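PDB 6X9L: aldehyde dehydrogenase family protein from Pseudomonas syringae pv. tomato, which oxidises long-chain aliphatic aldehydes such as octanal, probably to the corresponding carboxylic acids, with NAD+ taking up the hydride. Local coordinates for residues A46-G51 / L210-G215; S101-A106 / S187-L192. The protein carries 1 engineered substitution. All coordinates share one frame; numbering follows the deposited sequence.

Contact 1. Residues A46-G51 / L210-G215; sequences AHVASG and LVNGSG. With NAD (nicotinamide-adenine-dinucleotide), chain D.
N212 turns its amide toward V48 with CG anti to its own carbonyl carbon and beside its backbone N (chi1 -76°), so that ND2 comes to 3.9 Å from V48 CB. Nearby, S50 holds OG anti to N (chi1 -169°), and this places the hydroxyl 3.9 Å from G213 CA. One direct hydrogen bond joins the two backbones: G51 N gives its hydrogen to N212 O at 2.7 Å. The two chain paths run nearly at right angles, 88° apart, and meet at a corner rather than pairing as strands. Two waters bridge the segments. One molecule accepts from both A49 N and N212 ND2, giving the amide a partner beside apolar V48. A second accepts from S50 OG, at 2.9 Å, and from S214 N, while donating to G51 O. Residues 46-49 belong to strand 43-49, the partner of strand 33-38 in an antiparallel hairpin. Residues 210-215 lead from strand 208-210 to helix 215-224 in the Rossmann-type NAD-binding domain of aldehyde dehydrogenases. Glycine suits three places here. At G51 a side chain would be directed into V211 and N212, and its absence lets V211 CG1 settle 4.1 Å from G51 CA. G213 adopts backbone angles that call for glycine, and its carbonyl accepts from K182 NZ, an NAD-binding residue. G215 begins the helix with its CA directly against the adenine of NAD, where bare backbone leaves room for the ring. Just ahead of it, the short polar side chain of S214 serves as the N-cap, its OG bound to E217 N.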
ATOM      1  N   ALA A  46      -5.700 -26.404 -27.150  1.00 43.81           N
ATOM      2  CA  ALA A  46      -4.852 -26.971 -26.121  1.00 43.65           C
ATOM      3  C   ALA A  46      -5.606 -26.956 -24.800  1.00 44.97           C
ATOM      4  O   ALA A  46      -6.645 -26.309 -24.654  1.00 45.89           O
ATOM      5  CB  ALA A  46      -3.531 -26.210 -25.998  1.00 42.18           C
ATOM      6  N   HIS A  47      -5.072 -27.704 -23.844  1.00 39.77           N
ATOM      7  CA  HIS A  47      -5.586 -27.749 -22.492  1.00 41.39           C
ATOM      8  C   HIS A  47      -4.443 -27.501 -21.529  1.00 40.89           C
ATOM      9  O   HIS A  47      -3.278 -27.761 -21.834  1.00 39.56           O
ATOM     10  CB  HIS A  47      -6.227 -29.092 -22.170  1.00 42.77           C
ATOM     11  CG  HIS A  47      -7.430 -29.393 -22.994  1.00 42.98           C
ATOM     12  ND1 HIS A  47      -7.349 -29.758 -24.324  1.00 41.63           N
ATOM     13  CD2 HIS A  47      -8.745 -29.389 -22.679  1.00 44.37           C
ATOM     14  CE1 HIS A  47      -8.569 -29.955 -24.793  1.00 42.05           C
ATOM     15  NE2 HIS A  47      -9.432 -29.741 -23.815  1.00 43.59           N
ATOM     16  N   VAL A  48      -4.798 -26.997 -20.353  1.00 46.77           N
ATOM     17  CA  VAL A  48      -3.856 -26.816 -19.265  1.00 46.74           C
ATOM     18  C   VAL A  48      -4.551 -27.219 -17.977  1.00 49.94           C
ATOM     19  O   VAL A  48      -5.779 -27.292 -17.902  1.00 52.05           O
ATOM     20  CB  VAL A  48      -3.351 -25.368 -19.189  1.00 44.91           C
ATOM     21  CG1 VAL A  48      -2.754 -24.971 -20.517  1.00 42.48           C
ATOM     22  CG2 VAL A  48      -4.484 -24.446 -18.818  1.00 45.75           C
ATOM     23  N   ALA A  49      -3.742 -27.489 -16.957  1.00 38.59           N
ATOM     24  CA  ALA A  49      -4.256 -27.988 -15.692  1.00 41.76           C
ATOM     25  C   ALA A  49      -4.896 -26.867 -14.878  1.00 43.54           C
ATOM     26  O   ALA A  49      -4.568 -25.685 -15.041  1.00 41.60           O
ATOM     27  CB  ALA A  49      -3.136 -28.644 -14.886  1.00 41.91           C
ATOM     28  N   SER A  50      -5.824 -27.257 -13.997  1.00 35.11           N
ATOM     29  CA  SER A  50      -6.545 -26.338 -13.124  1.00 36.23           C
ATOM     30  C   SER A  50      -6.164 -26.638 -11.681  1.00 37.23           C
ATOM     31  O   SER A  50      -6.557 -27.679 -11.130  1.00 38.24           O
ATOM     32  CB  SER A  50      -8.056 -26.440 -13.319  1.00 38.04           C
ATOM     33  OG  SER A  50      -8.708 -25.375 -12.645  1.00 37.51           O
ATOM     34  N   GLY A  51      -5.416 -25.707 -11.074  1.00 37.54           N
ATOM     35  CA  GLY A  51      -4.890 -25.915  -9.746  1.00 37.98           C
ATOM     36  C   GLY A  51      -5.953 -25.835  -8.666  1.00 39.10           C
ATOM     37  O   GLY A  51      -7.030 -25.255  -8.823  1.00 39.33           O
ATOM     38  N   LEU A 210       4.886 -21.548 -11.122  1.00 36.43           N
ATOM     39  CA  LEU A 210       3.739 -21.331 -11.994  1.00 36.58           C
ATOM     40  C   LEU A 210       2.608 -22.306 -11.656  1.00 38.08           C
ATOM     41  O   LEU A 210       2.812 -23.530 -11.637  1.00 38.71           O
ATOM     42  CB  LEU A 210       4.157 -21.493 -13.453  1.00 36.28           C
ATOM     43  CG  LEU A 210       3.178 -20.958 -14.487  1.00 36.56           C
ATOM     44  CD1 LEU A 210       3.935 -20.650 -15.737  1.00 36.21           C
ATOM     45  CD2 LEU A 210       2.127 -21.995 -14.766  1.00 37.93           C
ATOM     46  N   VAL A 211       1.417 -21.774 -11.388  1.00 33.31           N
ATOM     47  CA  VAL A 211       0.232 -22.605 -11.223  1.00 35.26           C
ATOM     48  C   VAL A 211      -0.881 -22.025 -12.085  1.00 35.74           C
ATOM     49  O   VAL A 211      -1.146 -20.818 -12.053  1.00 34.78           O
ATOM     50  CB  VAL A 211      -0.229 -22.709  -9.753  1.00 36.64           C
ATOM     51  CG1 VAL A 211      -1.427 -23.636  -9.652  1.00 38.65           C
ATOM     52  CG2 VAL A 211       0.901 -23.197  -8.853  1.00 36.08           C
ATOM     53  N   ASN A 212      -1.535 -22.882 -12.853  1.00 41.38           N
ATOM     54  CA  ASN A 212      -2.674 -22.474 -13.653  1.00 42.00           C
ATOM     55  C   ASN A 212      -3.966 -22.740 -12.892  1.00 43.62           C
ATOM     56  O   ASN A 212      -4.026 -23.596 -12.004  1.00 44.43           O
ATOM     57  CB  ASN A 212      -2.675 -23.214 -14.988  1.00 42.31           C
ATOM     58  CG  ASN A 212      -1.655 -22.666 -15.947  1.00 40.74           C
ATOM     59  OD1 ASN A 212      -1.477 -21.448 -16.046  1.00 39.60           O
ATOM     60  ND2 ASN A 212      -0.969 -23.558 -16.665  1.00 40.63           N
ATOM     61  N   GLY A 213      -4.993 -21.983 -13.242  1.00 37.78           N
ATOM     62  CA  GLY A 213      -6.320 -22.243 -12.716  1.00 39.14           C
ATOM     63  C   GLY A 213      -7.169 -20.987 -12.701  1.00 38.75           C
ATOM     64  O   GLY A 213      -6.774 -19.927 -13.186  1.00 37.23           O
ATOM     65  N   SER A 214      -8.359 -21.137 -12.127  1.00 39.34           N
ATOM     66  CA  SER A 214      -9.301 -20.033 -12.086  1.00 39.01           C
ATOM     67  C   SER A 214      -8.846 -18.987 -11.076  1.00 37.54           C
ATOM     68  O   SER A 214      -8.112 -19.281 -10.122  1.00 37.55           O
ATOM     69  CB  SER A 214     -10.693 -20.535 -11.724  1.00 40.19           C
ATOM     70  OG  SER A 214     -10.788 -20.753 -10.322  1.00 40.55           O
ATOM     71  N   GLY A 215      -9.272 -17.748 -11.309  1.00 40.23           N
ATOM     72  CA  GLY A 215      -9.049 -16.671 -10.377  1.00 39.22           C
ATOM     73  C   GLY A 215      -9.562 -17.008  -8.987  1.00 39.59           C
ATOM     74  O   GLY A 215      -8.791 -17.084  -8.021  1.00 39.44           O
TER
HETATM   75  PA  NAD D 702      -9.893 -10.129 -14.378  1.00 30.16           P
HETATM   76  O1A NAD D 702     -10.006  -9.121 -13.291  1.00 28.20           O
HETATM   77  O2A NAD D 702     -11.178 -10.778 -14.720  1.00 31.14           O
HETATM   78  O5B NAD D 702      -8.776 -11.246 -14.026  1.00 29.68           O
HETATM   79  C5B NAD D 702      -7.438 -10.882 -13.741  1.00 28.55           C
HETATM   80  C4B NAD D 702      -6.717 -12.036 -13.029  1.00 26.47           C
HETATM   81  O4B NAD D 702      -7.363 -12.289 -11.798  1.00 25.69           O
HETATM   82  C3B NAD D 702      -6.779 -13.351 -13.792  1.00 27.48           C
HETATM   83  O3B NAD D 702      -5.551 -14.038 -13.585  1.00 24.94           O
HETATM   84  C2B NAD D 702      -7.912 -14.115 -13.128  1.00 28.59           C
HETATM   85  O2B NAD D 702      -7.751 -15.516 -13.193  1.00 31.06           O
HETATM   86  C1B NAD D 702      -7.739 -13.658 -11.707  1.00 27.32           C
HETATM   87  N9A NAD D 702      -8.966 -13.669 -10.922  1.00 26.35           N
HETATM   88  C8A NAD D 702     -10.270 -13.527 -11.346  1.00 27.52           C
HETATM   89  N7A NAD D 702     -11.053 -13.536 -10.240  1.00 29.18           N
HETATM   90  C5A NAD D 702     -10.270 -13.680  -9.145  1.00 29.92           C
HETATM   91  C6A NAD D 702     -10.545 -13.748  -7.788  1.00 31.54           C
HETATM   92  N6A NAD D 702     -11.779 -13.509  -7.346  1.00 33.16           N
HETATM   93  N1A NAD D 702      -9.498 -13.881  -6.901  1.00 28.66           N
HETATM   94  C2A NAD D 702      -8.198 -13.949  -7.346  1.00 31.21           C
HETATM   95  N3A NAD D 702      -7.925 -13.881  -8.696  1.00 26.74           N
HETATM   96  C4A NAD D 702      -8.953 -13.754  -9.566  1.00 27.40           C
HETATM   97  O3  NAD D 702      -9.147  -9.423 -15.619  1.00 35.97           O
HETATM   98  PN  NAD D 702      -9.716  -9.097 -17.088  1.00 43.35           P
HETATM   99  O1N NAD D 702     -10.845  -8.142 -16.979  1.00 43.32           O
HETATM  100  O2N NAD D 702      -9.895 -10.352 -17.839  1.00 46.15           O
HETATM  101  O5D NAD D 702      -8.353  -8.321 -17.544  1.00 35.80           O
HETATM  102  C5D NAD D 702      -8.449  -7.057 -18.153  1.00 26.13           C
HETATM  103  C4D NAD D 702      -8.481  -5.986 -17.061  1.00 25.78           C
HETATM  104  O4D NAD D 702      -7.179  -5.803 -16.531  1.00 29.74           O
HETATM  105  C3D NAD D 702      -8.911  -4.649 -17.631  1.00 27.12           C
HETATM  106  O3D NAD D 702      -9.658  -3.959 -16.660  1.00 28.21           O
HETATM  107  C2D NAD D 702      -7.595  -3.933 -17.792  1.00 26.26           C
HETATM  108  O2D NAD D 702      -7.739  -2.529 -17.790  1.00 30.05           O
HETATM  109  C1D NAD D 702      -6.829  -4.436 -16.573  1.00 24.96           C
HETATM  110  N1N NAD D 702      -5.404  -4.163 -16.793  1.00 27.90           N
HETATM  111  C2N NAD D 702      -4.767  -3.241 -16.007  1.00 26.51           C
HETATM  112  C3N NAD D 702      -3.433  -2.934 -16.236  1.00 29.75           C
HETATM  113  C7N NAD D 702      -2.698  -1.919 -15.416  1.00 27.07           C
HETATM  114  O7N NAD D 702      -1.297  -1.917 -15.526  1.00 27.13           O
HETATM  115  N7N NAD D 702      -3.339  -1.048 -14.633  1.00 24.34           N
HETATM  116  C4N NAD D 702      -2.747  -3.561 -17.270  1.00 32.89           C
HETATM  117  C5N NAD D 702      -3.407  -4.486 -18.066  1.00 30.75           C
HETATM  118  C6N NAD D 702      -4.746  -4.774 -17.826  1.00 30.55           C
HETATM  119  O   HOH W   1      -0.806 -26.470 -16.626  1.00 39.61           O
HETATM  120  O   HOH W   2      -8.326 -23.574 -10.365  1.00 49.28           O

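Contact 2. Residues S101-A106 / S187-L192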
ATOM      1  N   SER A 101      -0.122 -14.560 -29.866  1.00 42.43           N
ATOM      2  CA  SER A 101      -1.089 -14.474 -30.954  1.00 42.71           C
ATOM      3  C   SER A 101      -2.088 -15.625 -30.900  1.00 42.58           C
ATOM      4  O   SER A 101      -3.303 -15.420 -31.021  1.00 42.57           O
ATOM      5  CB  SER A 101      -0.348 -14.474 -32.293  1.00 43.17           C
ATOM      6  OG  SER A 101      -1.213 -14.209 -33.380  1.00 43.53           O
ATOM      7  N   LEU A 102      -1.584 -16.850 -30.725  1.00 40.88           N
ATOM      8  CA  LEU A 102      -2.463 -18.015 -30.733  1.00 41.05           C
ATOM      9  C   LEU A 102      -3.500 -17.945 -29.615  1.00 41.01           C
ATOM     10  O   LEU A 102      -4.690 -18.223 -29.837  1.00 41.16           O
ATOM     11  CB  LEU A 102      -1.644 -19.297 -30.604  1.00 40.92           C
ATOM     12  CG  LEU A 102      -2.502 -20.561 -30.642  1.00 41.15           C
ATOM     13  CD1 LEU A 102      -3.071 -20.716 -32.026  1.00 41.59           C
ATOM     14  CD2 LEU A 102      -1.715 -21.807 -30.223  1.00 40.82           C
ATOM     15  N   GLU A 103      -3.074 -17.547 -28.409  1.00 47.53           N
ATOM     16  CA  GLU A 103      -3.950 -17.669 -27.250  1.00 47.35           C
ATOM     17  C   GLU A 103      -4.919 -16.499 -27.135  1.00 47.05           C
ATOM     18  O   GLU A 103      -6.075 -16.706 -26.761  1.00 47.14           O
ATOM     19  CB  GLU A 103      -3.130 -17.818 -25.973  1.00 46.98           C
ATOM     20  CG  GLU A 103      -2.127 -16.716 -25.768  1.00 46.80           C
ATOM     21  CD  GLU A 103      -1.302 -16.894 -24.503  1.00 46.02           C
ATOM     22  OE1 GLU A 103      -1.455 -17.937 -23.829  1.00 45.73           O
ATOM     23  OE2 GLU A 103      -0.510 -15.982 -24.171  1.00 45.61           O
ATOM     24  N   MET A 104      -4.492 -15.264 -27.449  1.00 33.45           N
ATOM     25  CA  MET A 104      -5.395 -14.127 -27.277  1.00 33.15           C
ATOM     26  C   MET A 104      -5.547 -13.281 -28.538  1.00 33.49           C
ATOM     27  O   MET A 104      -6.038 -12.149 -28.462  1.00 33.22           O
ATOM     28  CB  MET A 104      -4.955 -13.237 -26.114  1.00 32.46           C
ATOM     29  CG  MET A 104      -3.487 -12.884 -26.098  1.00 32.60           C
ATOM     30  SD  MET A 104      -3.006 -11.637 -27.287  1.00 33.19           S
ATOM     31  CE  MET A 104      -4.052 -10.254 -26.846  1.00 32.54           C
ATOM     32  N   GLY A 105      -5.149 -13.801 -29.693  1.00 35.43           N
ATOM     33  CA  GLY A 105      -5.536 -13.185 -30.943  1.00 35.85           C
ATOM     34  C   GLY A 105      -4.769 -11.949 -31.373  1.00 36.01           C
ATOM     35  O   GLY A 105      -5.160 -11.325 -32.370  1.00 36.27           O
ATOM     36  N   ALA A 106      -3.687 -11.579 -30.682  1.00 36.74           N
ATOM     37  CA  ALA A 106      -2.902 -10.415 -31.090  1.00 36.99           C
ATOM     38  C   ALA A 106      -2.360 -10.590 -32.504  1.00 37.52           C
ATOM     39  O   ALA A 106      -1.703 -11.590 -32.809  1.00 37.60           O
ATOM     40  CB  ALA A 106      -1.738 -10.192 -30.125  1.00 36.90           C
ATOM     41  N   SER A 187      -4.878 -16.988 -21.184  1.00 36.85           N
ATOM     42  CA  SER A 187      -3.636 -16.791 -21.930  1.00 36.53           C
ATOM     43  C   SER A 187      -2.520 -17.583 -21.258  1.00 35.65           C
ATOM     44  O   SER A 187      -1.468 -17.039 -20.908  1.00 34.56           O
ATOM     45  CB  SER A 187      -3.279 -15.304 -22.030  1.00 35.67           C
ATOM     46  OG  SER A 187      -3.088 -14.732 -20.747  1.00 34.40           O
ATOM     47  N   PRO A 188      -2.712 -18.865 -21.072  1.00 42.67           N
ATOM     48  CA  PRO A 188      -1.738 -19.655 -20.314  1.00 41.91           C
ATOM     49  C   PRO A 188      -0.559 -20.154 -21.130  1.00 41.64           C
ATOM     50  O   PRO A 188       0.453 -20.553 -20.551  1.00 40.93           O
ATOM     51  CB  PRO A 188      -2.575 -20.831 -19.830  1.00 43.11           C
ATOM     52  CG  PRO A 188      -3.520 -21.042 -20.984  1.00 44.39           C
ATOM     53  CD  PRO A 188      -3.859 -19.672 -21.513  1.00 44.09           C
ATOM     54  N   LEU A 189      -0.666 -20.151 -22.460  1.00 40.97           N
ATOM     55  CA  LEU A 189       0.338 -20.826 -23.277  1.00 41.06           C
ATOM     56  C   LEU A 189       1.680 -20.099 -23.247  1.00 40.32           C
ATOM     57  O   LEU A 189       2.740 -20.741 -23.183  1.00 39.93           O
ATOM     58  CB  LEU A 189      -0.169 -20.965 -24.710  1.00 42.06           C
ATOM     59  CG  LEU A 189      -1.541 -21.631 -24.750  1.00 42.92           C
ATOM     60  CD1 LEU A 189      -2.021 -21.830 -26.191  1.00 43.53           C
ATOM     61  CD2 LEU A 189      -1.524 -22.925 -23.947  1.00 42.91           C
ATOM     62  N   SER A 190       1.657 -18.762 -23.310  1.00 41.92           N
ATOM     63  CA  SER A 190       2.900 -18.005 -23.311  1.00 41.34           C
ATOM     64  C   SER A 190       3.557 -18.044 -21.942  1.00 40.19           C
ATOM     65  O   SER A 190       4.787 -18.125 -21.838  1.00 40.03           O
ATOM     66  CB  SER A 190       2.643 -16.564 -23.776  1.00 42.19           C
ATOM     67  OG  SER A 190       1.714 -15.856 -22.959  1.00 42.10           O
ATOM     68  N   ALA A 191       2.754 -18.031 -20.879  1.00 38.92           N
ATOM     69  CA  ALA A 191       3.297 -18.268 -19.548  1.00 37.97           C
ATOM     70  C   ALA A 191       4.012 -19.621 -19.480  1.00 38.01           C
ATOM     71  O   ALA A 191       5.081 -19.735 -18.871  1.00 37.50           O
ATOM     72  CB  ALA A 191       2.174 -18.173 -18.507  1.00 37.69           C
ATOM     73  N   LEU A 192       3.447 -20.654 -20.119  1.00 36.63           N
ATOM     74  CA  LEU A 192       4.114 -21.954 -20.155  1.00 36.76           C
ATOM     75  C   LEU A 192       5.503 -21.857 -20.771  1.00 36.54           C
ATOM     76  O   LEU A 192       6.455 -22.442 -20.250  1.00 36.29           O
ATOM     77  CB  LEU A 192       3.267 -22.968 -20.921  1.00 37.82           C
ATOM     78  CG  LEU A 192       2.061 -23.581 -20.212  1.00 38.38           C
ATOM     79  CD1 LEU A 192       1.362 -24.544 -21.155  1.00 39.53           C
ATOM     80  CD2 LEU A 192       2.472 -24.279 -18.925  1.00 38.03           C
TER
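The start of helix 188-201, the connection between parallel strands 178-182 and 208-210 of the nucleotide-binding domain, meets the last turn of helix 93-104 here, and E103 carries most of the contact. Its CG lies between the backbone N and the carbonyl carbon (chi1 55°), and beyond that the chain is extended, carrying the carboxylate across to the other helix. S190 OG donates to E103 OE2 at 2.5 Å, approaching on the syn side and 22° out of the carboxylate plane. The other oxygen, OE1, faces the backbone of the first turn: S190 N points at it from 3.3 Å and L189 N makes a weak bond, but the position of OE1 is uncertain, and so are these two details. Glutamate fits because it is long enough to span the gap and has two oxygens to offer, while the small S190 can add a hydroxyl without crowding the carboxylate. The positive end of the helix dipole would be expected to favour a negative charge at this point. An apolar pair adds to the contact: L102 CD2 lies 4.0 Å from L189 CD1, the two leucines crossing obliquely. G105, the first residue to leave helical angles after helix 93-104, has a positive phi (79°) that glycine accommodates easily, and S101 OG holds the chain beyond it by donating to A106 O at 2.7 Å. P161, at the start of helix 161-174, touches E103, S187 and S190. Helix 188-201, joining two parallel strands, is the crossover helix of a beta-alpha-beta unit, the repeating element of the Rossmann-type NAD-binding domain.

In the fold
Both contacts follow strands of one beta-alpha-beta unit, at the carboxyl ends of 178-182 (contact 2) and 208-210 (contact 1), the side on which NAD binds. Their centres are 13 Å apart and they touch. V48 CG1 packs 4.0 Å from P188 CG, and N212 OD1 lies 4.0 Å from P188 CB, so the hairpin strand and the strand-to-helix turn both lean on the start of helix 188-201. Contact 1 reaches the cofactor directly, through G215 at the adenine. Contact 2 stands further back: the side chain of S187 is about 8 Å from NAD and about 13 Å from octanal, and it touches W158, an NAD-binding residue.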